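Long-range contacts in putative phosphosugar isomerase (Silicibacter pomeroyi DSS-3, PDB 3FJ1), which probably binds phosphorylated sugars or related carbohydrate derivatives through two SIS domains, although its own reaction is not established: residues A171-L176 with S302-T307; F260-A265 with T307-L312. All blocks are in the same frame, centred on the assembly; numbering follows the deposited sequence.

Contact 1 (A171-L176 with S302-T307); sequences AEDDGL and SGHALT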
loop_
_atom_site.group_PDB
_atom_site.type_symbol
_atom_site.label_atom_id
_atom_site.label_comp_id
_atom_site.label_asym_id
_atom_site.label_seq_id
_atom_site.Cartn_x
_atom_site.Cartn_y
_atom_site.Cartn_z
ATOM N N ALA A 171 17.508 8.367 -17.617
ATOM C CA ALA A 171 17.215 7.526 -18.765
ATOM C C ALA A 171 17.604 8.205 -20.091
ATOM O O ALA A 171 17.671 7.541 -21.145
ATOM C CB ALA A 171 15.689 7.148 -18.783
ATOM N N GLU A 172 17.861 9.507 -20.032
ATOM C CA GLU A 172 18.146 10.317 -21.219
ATOM C C GLU A 172 16.991 10.179 -22.215
ATOM O O GLU A 172 17.188 9.879 -23.393
ATOM C CB GLU A 172 19.512 9.936 -21.817
ATOM C CG GLU A 172 20.655 10.217 -20.824
ATOM C CD GLU A 172 22.013 9.810 -21.345
ATOM O OE1 GLU A 172 22.311 8.582 -21.383
ATOM O OE2 GLU A 172 22.784 10.728 -21.666
ATOM N N ASP A 173 15.781 10.389 -21.712
ATOM C CA ASP A 173 14.563 10.194 -22.496
ATOM C C ASP A 173 14.026 11.547 -22.961
ATOM O O ASP A 173 13.436 12.304 -22.194
ATOM C CB ASP A 173 13.534 9.442 -21.670
ATOM C CG ASP A 173 12.339 8.991 -22.479
ATOM O OD1 ASP A 173 11.698 9.783 -23.207
ATOM O OD2 ASP A 173 12.045 7.805 -22.389
ATOM N N ASP A 174 14.237 11.825 -24.241
ATOM C CA ASP A 174 13.819 13.105 -24.808
ATOM C C ASP A 174 12.308 13.277 -24.959
ATOM O O ASP A 174 11.836 14.394 -24.959
ATOM C CB ASP A 174 14.533 13.339 -26.145
ATOM C CG ASP A 174 16.020 13.572 -25.977
ATOM O OD1 ASP A 174 16.450 14.150 -24.953
ATOM O OD2 ASP A 174 16.783 13.228 -26.894
ATOM N N GLY A 175 11.551 12.203 -25.126
ATOM C CA GLY A 175 10.084 12.331 -25.204
ATOM C C GLY A 175 9.518 12.766 -23.860
ATOM O O GLY A 175 8.669 13.684 -23.763
ATOM N N LEU A 176 9.994 12.115 -22.802
ATOM C CA LEU A 176 9.576 12.506 -21.461
ATOM C C LEU A 176 10.042 13.931 -21.087
ATOM O O LEU A 176 9.267 14.681 -20.488
ATOM C CB LEU A 176 10.060 11.491 -20.423
ATOM C CG LEU A 176 9.639 11.773 -18.975
ATOM C CD1 LEU A 176 8.115 12.074 -18.836
ATOM C CD2 LEU A 176 10.083 10.612 -18.105
ATOM N N SER A 302 -0.806 15.004 -22.025
ATOM C CA SER A 302 0.458 15.697 -21.757
ATOM C C SER A 302 1.601 15.529 -22.771
ATOM O O SER A 302 2.562 16.293 -22.720
ATOM C CB SER A 302 0.969 15.247 -20.392
ATOM O OG SER A 302 1.510 13.955 -20.457
ATOM N N GLY A 303 1.495 14.555 -23.671
ATOM C CA GLY A 303 2.594 14.214 -24.579
ATOM C C GLY A 303 3.353 12.951 -24.220
ATOM O O GLY A 303 4.129 12.445 -25.028
ATOM N N HIS A 304 3.141 12.428 -23.007
ATOM C CA HIS A 304 3.848 11.207 -22.557
ATOM C C HIS A 304 3.018 10.475 -21.502
ATOM O O HIS A 304 2.417 11.097 -20.623
ATOM C CB HIS A 304 5.227 11.559 -21.980
ATOM C CG HIS A 304 6.139 10.385 -21.810
ATOM N ND1 HIS A 304 6.058 9.520 -20.738
ATOM C CD2 HIS A 304 7.165 9.939 -22.576
ATOM C CE1 HIS A 304 6.982 8.584 -20.860
ATOM N NE2 HIS A 304 7.670 8.818 -21.967
ATOM N N ALA A 305 3.009 9.147 -21.591
ATOM C CA ALA A 305 2.307 8.291 -20.646
ATOM C C ALA A 305 2.576 8.659 -19.195
ATOM O O ALA A 305 1.658 8.659 -18.368
ATOM C CB ALA A 305 2.726 6.846 -20.852
ATOM N N LEU A 306 3.831 8.952 -18.845
ATOM C CA LEU A 306 4.177 9.142 -17.436
ATOM C C LEU A 306 3.799 10.505 -16.823
ATOM O O LEU A 306 3.705 10.635 -15.617
ATOM C CB LEU A 306 5.671 8.841 -17.223
ATOM C CG LEU A 306 6.034 7.363 -17.437
ATOM C CD1 LEU A 306 7.549 7.134 -17.317
ATOM C CD2 LEU A 306 5.248 6.510 -16.451
ATOM N N THR A 307 3.623 11.521 -17.653
ATOM C CA THR A 307 3.206 12.838 -17.190
ATOM C C THR A 307 1.676 12.984 -17.212
ATOM O O THR A 307 1.131 13.852 -16.537
ATOM C CB THR A 307 3.895 13.979 -18.021
ATOM O OG1 THR A 307 3.939 13.599 -19.401
ATOM C CG2 THR A 307 5.362 14.208 -17.530
HETATM O O HOH W 1 9.617 7.051 -23.023
HETATM O O HOH W 2 6.850 14.259 -25.589
#
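The imidazole of H304 lies across the first turn of helix 174-181 and meets L176 at about a right angle. Its CB points toward the helix, and with CG anti to the backbone N (chi1 -166°) the ring extends over L176. CG and ND1 then face the end of the leucine, whose CD1 is 3.8 Å from ND1. CD2 passes 3.6 Å from L176 N, and L176 CB sits over one ring face, 4.0 Å from the centroid, a CH-pi contact. ND1 also accepts a nearly straight hydrogen bond from L306 N (3.0 Å, 169°), tilted slightly from the ring plane, which helps fix the ring's rotation. The outermost nitrogen, NE2, meets a water 2.8 Å away in the ring plane, and that water donates to D173 OD2 (2.6 Å).

D173 is the N-cap of the helix. Its OD1 accepts from L176 N over 2.9 Å at 173°, reached from above the carboxylate plane. Just before it, E172, with positive phi, ends helix 153-171 in a Schellman motif, so the chain turns from one helix into the next here. L176 CD1 also reaches T307 CG2 at 3.7 Å, and L68 of helix 53-69 packs on the leucine as well. G303 adopts backbone angles that favour glycine, as a CB would press against the preceding carbonyl oxygen.

With only an alanine methyl in place of the H304 ring, L306 N is likely to lose its acceptor, the water link to D173 to break, and a gap to open over L176. One small aromatic ring thus combines apolar cover for the leucine with a polar, water-mediated tie to the capping aspartate.

Contact 2 (F260-A265 with T307-L312); sequences FAAGDA and TDPLSL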
loop_
_atom_site.group_PDB
_atom_site.type_symbol
_atom_site.label_atom_id
_atom_site.label_comp_id
_atom_site.label_asym_id
_atom_site.label_seq_id
_atom_site.Cartn_x
_atom_site.Cartn_y
_atom_site.Cartn_z
ATOM N N PHE A 260 -9.419 7.045 -13.336
ATOM C CA PHE A 260 -8.220 7.759 -13.761
ATOM C C PHE A 260 -7.531 6.965 -14.863
ATOM O O PHE A 260 -6.899 5.939 -14.599
ATOM C CB PHE A 260 -7.279 8.020 -12.583
ATOM C CG PHE A 260 -7.782 9.107 -11.657
ATOM C CD1 PHE A 260 -7.547 10.418 -11.956
ATOM C CD2 PHE A 260 -8.498 8.810 -10.505
ATOM C CE1 PHE A 260 -7.994 11.426 -11.110
ATOM C CE2 PHE A 260 -8.935 9.794 -9.653
ATOM C CZ PHE A 260 -8.693 11.087 -9.938
ATOM N N ALA A 261 -7.703 7.443 -16.097
ATOM C CA ALA A 261 -7.062 6.843 -17.285
ATOM C C ALA A 261 -6.042 7.791 -17.929
ATOM O O ALA A 261 -6.390 8.901 -18.330
ATOM C CB ALA A 261 -8.131 6.448 -18.326
ATOM N N ALA A 262 -4.778 7.365 -17.985
ATOM C CA ALA A 262 -3.733 8.071 -18.688
ATOM C C ALA A 262 -3.696 7.517 -20.110
ATOM O O ALA A 262 -4.240 6.442 -20.374
ATOM C CB ALA A 262 -2.360 7.839 -17.989
ATOM N N GLY A 263 -3.067 8.254 -21.025
ATOM C CA GLY A 263 -2.871 7.793 -22.411
ATOM C C GLY A 263 -1.678 6.859 -22.475
ATOM O O GLY A 263 -0.629 7.191 -23.043
ATOM N N ASP A 264 -1.855 5.672 -21.909
ATOM C CA ASP A 264 -0.825 4.662 -21.839
ATOM C C ASP A 264 -1.463 3.300 -22.099
ATOM O O ASP A 264 -2.621 3.224 -22.520
ATOM C CB ASP A 264 -0.087 4.762 -20.482
ATOM C CG ASP A 264 -0.936 4.310 -19.286
ATOM O OD1 ASP A 264 -2.116 3.976 -19.502
ATOM O OD2 ASP A 264 -0.367 4.285 -18.138
ATOM N N ALA A 265 -0.704 2.232 -21.879
ATOM C CA ALA A 265 -1.187 0.860 -22.125
ATOM C C ALA A 265 -2.364 0.438 -21.241
ATOM O O ALA A 265 -3.080 -0.506 -21.568
ATOM C CB ALA A 265 -0.027 -0.147 -21.970
ATOM N N THR A 307 3.623 11.521 -17.653
ATOM C CA THR A 307 3.206 12.838 -17.190
ATOM C C THR A 307 1.676 12.984 -17.212
ATOM O O THR A 307 1.131 13.852 -16.537
ATOM C CB THR A 307 3.895 13.979 -18.021
ATOM O OG1 THR A 307 3.939 13.599 -19.401
ATOM C CG2 THR A 307 5.362 14.208 -17.530
ATOM N N ASP A 308 0.971 12.112 -17.930
ATOM C CA ASP A 308 -0.486 12.210 -18.033
ATOM C C ASP A 308 -1.216 12.264 -16.695
ATOM O O ASP A 308 -2.127 13.058 -16.539
ATOM C CB ASP A 308 -1.087 11.102 -18.915
ATOM C CG ASP A 308 -1.095 11.447 -20.424
ATOM O OD1 ASP A 308 -0.621 12.527 -20.857
ATOM O OD2 ASP A 308 -1.572 10.582 -21.176
ATOM N N PRO A 309 -0.838 11.408 -15.726
ATOM C CA PRO A 309 -1.539 11.450 -14.440
ATOM C C PRO A 309 -1.507 12.797 -13.708
ATOM O O PRO A 309 -2.447 13.097 -12.996
ATOM C CB PRO A 309 -0.870 10.327 -13.636
ATOM C CG PRO A 309 -0.392 9.378 -14.678
ATOM C CD PRO A 309 0.113 10.282 -15.778
ATOM N N LEU A 310 -0.459 13.593 -13.897
ATOM C CA LEU A 310 -0.381 14.896 -13.255
ATOM C C LEU A 310 -1.475 15.836 -13.775
ATOM O O LEU A 310 -2.073 16.617 -13.010
ATOM C CB LEU A 310 1.008 15.498 -13.431
ATOM C CG LEU A 310 2.141 14.873 -12.593
ATOM C CD1 LEU A 310 3.436 15.441 -13.097
ATOM C CD2 LEU A 310 1.952 15.089 -11.075
ATOM N N SER A 311 -1.768 15.757 -15.070
ATOM C CA SER A 311 -2.835 16.568 -15.616
ATOM C C SER A 311 -4.193 16.139 -14.973
ATOM O O SER A 311 -5.020 16.963 -14.564
ATOM C CB SER A 311 -2.839 16.413 -17.147
ATOM O OG SER A 311 -4.003 17.008 -17.698
ATOM N N LEU A 312 -4.408 14.837 -14.856
ATOM C CA LEU A 312 -5.659 14.311 -14.298
ATOM C C LEU A 312 -5.885 14.734 -12.843
ATOM O O LEU A 312 -6.977 15.094 -12.465
ATOM C CB LEU A 312 -5.655 12.777 -14.376
ATOM C CG LEU A 312 -5.401 12.135 -15.734
ATOM C CD1 LEU A 312 -5.458 10.616 -15.634
ATOM C CD2 LEU A 312 -6.444 12.664 -16.752
#
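L312 packs against the loop backbone at A261, its CD1 only 3.3 Å from A261 O. CG lies anti to the carbonyl carbon (chi1 -54°), which turns CD1 in toward the A261 carbonyl, while L312 CB meets the edge of the F260 ring in its plane, 3.9 Å from F260 CD1. The two side chains run past each other in opposite directions, and V219 and A223 of helix 217-231 also pack on the phenylalanine.

One turn earlier in the helix, D308 receives A262, the two CB atoms 3.6 Å apart, and the ring of P309 lies alongside. A methyl group suits this place, where the loop and the helix start approach closely. These residues form the buried, tight part.

Toward G263 the contact becomes more open and polar. G263 N donates to D308 OD2 (2.8 Å, 147°), which uses its anti lone pair, while S302 probably takes OD1. G263 is the centre of an inverse gamma turn, and a side chain there would collide with OD2. Beyond it D264 stands clear of the helix, its OD2 bonded to the hydroxyl of Y84 of the second subunit.

The contact thus packs the start of helix 308-326, the chain's last, against the loop leaving central strand 257-259 of a five-stranded parallel sheet, in the 2-1-3-4-5 order of the alpha-beta-alpha SIS fold.

In the fold
The contacts share T307, where the loop of contact 1 passes into the helix of contact 2, and their centres lie about 12 Å apart on one side of the chain's centre. D308 faces both ways: S302 OG is 2.6 Å from its OD1, probably hydrogen-bonded, while OD2 serves contact 2. Beside this, A305 CB packs 3.5 Å from D264 CB. Segment 302-307 is therefore held between helix 174-181 on one hand and the 260-265 loop on the other, linking the helices that follow the first parallel sheet to the second SIS domain. The 260-265 loop also reaches the second subunit, whereas contact 1 stays within its own chain.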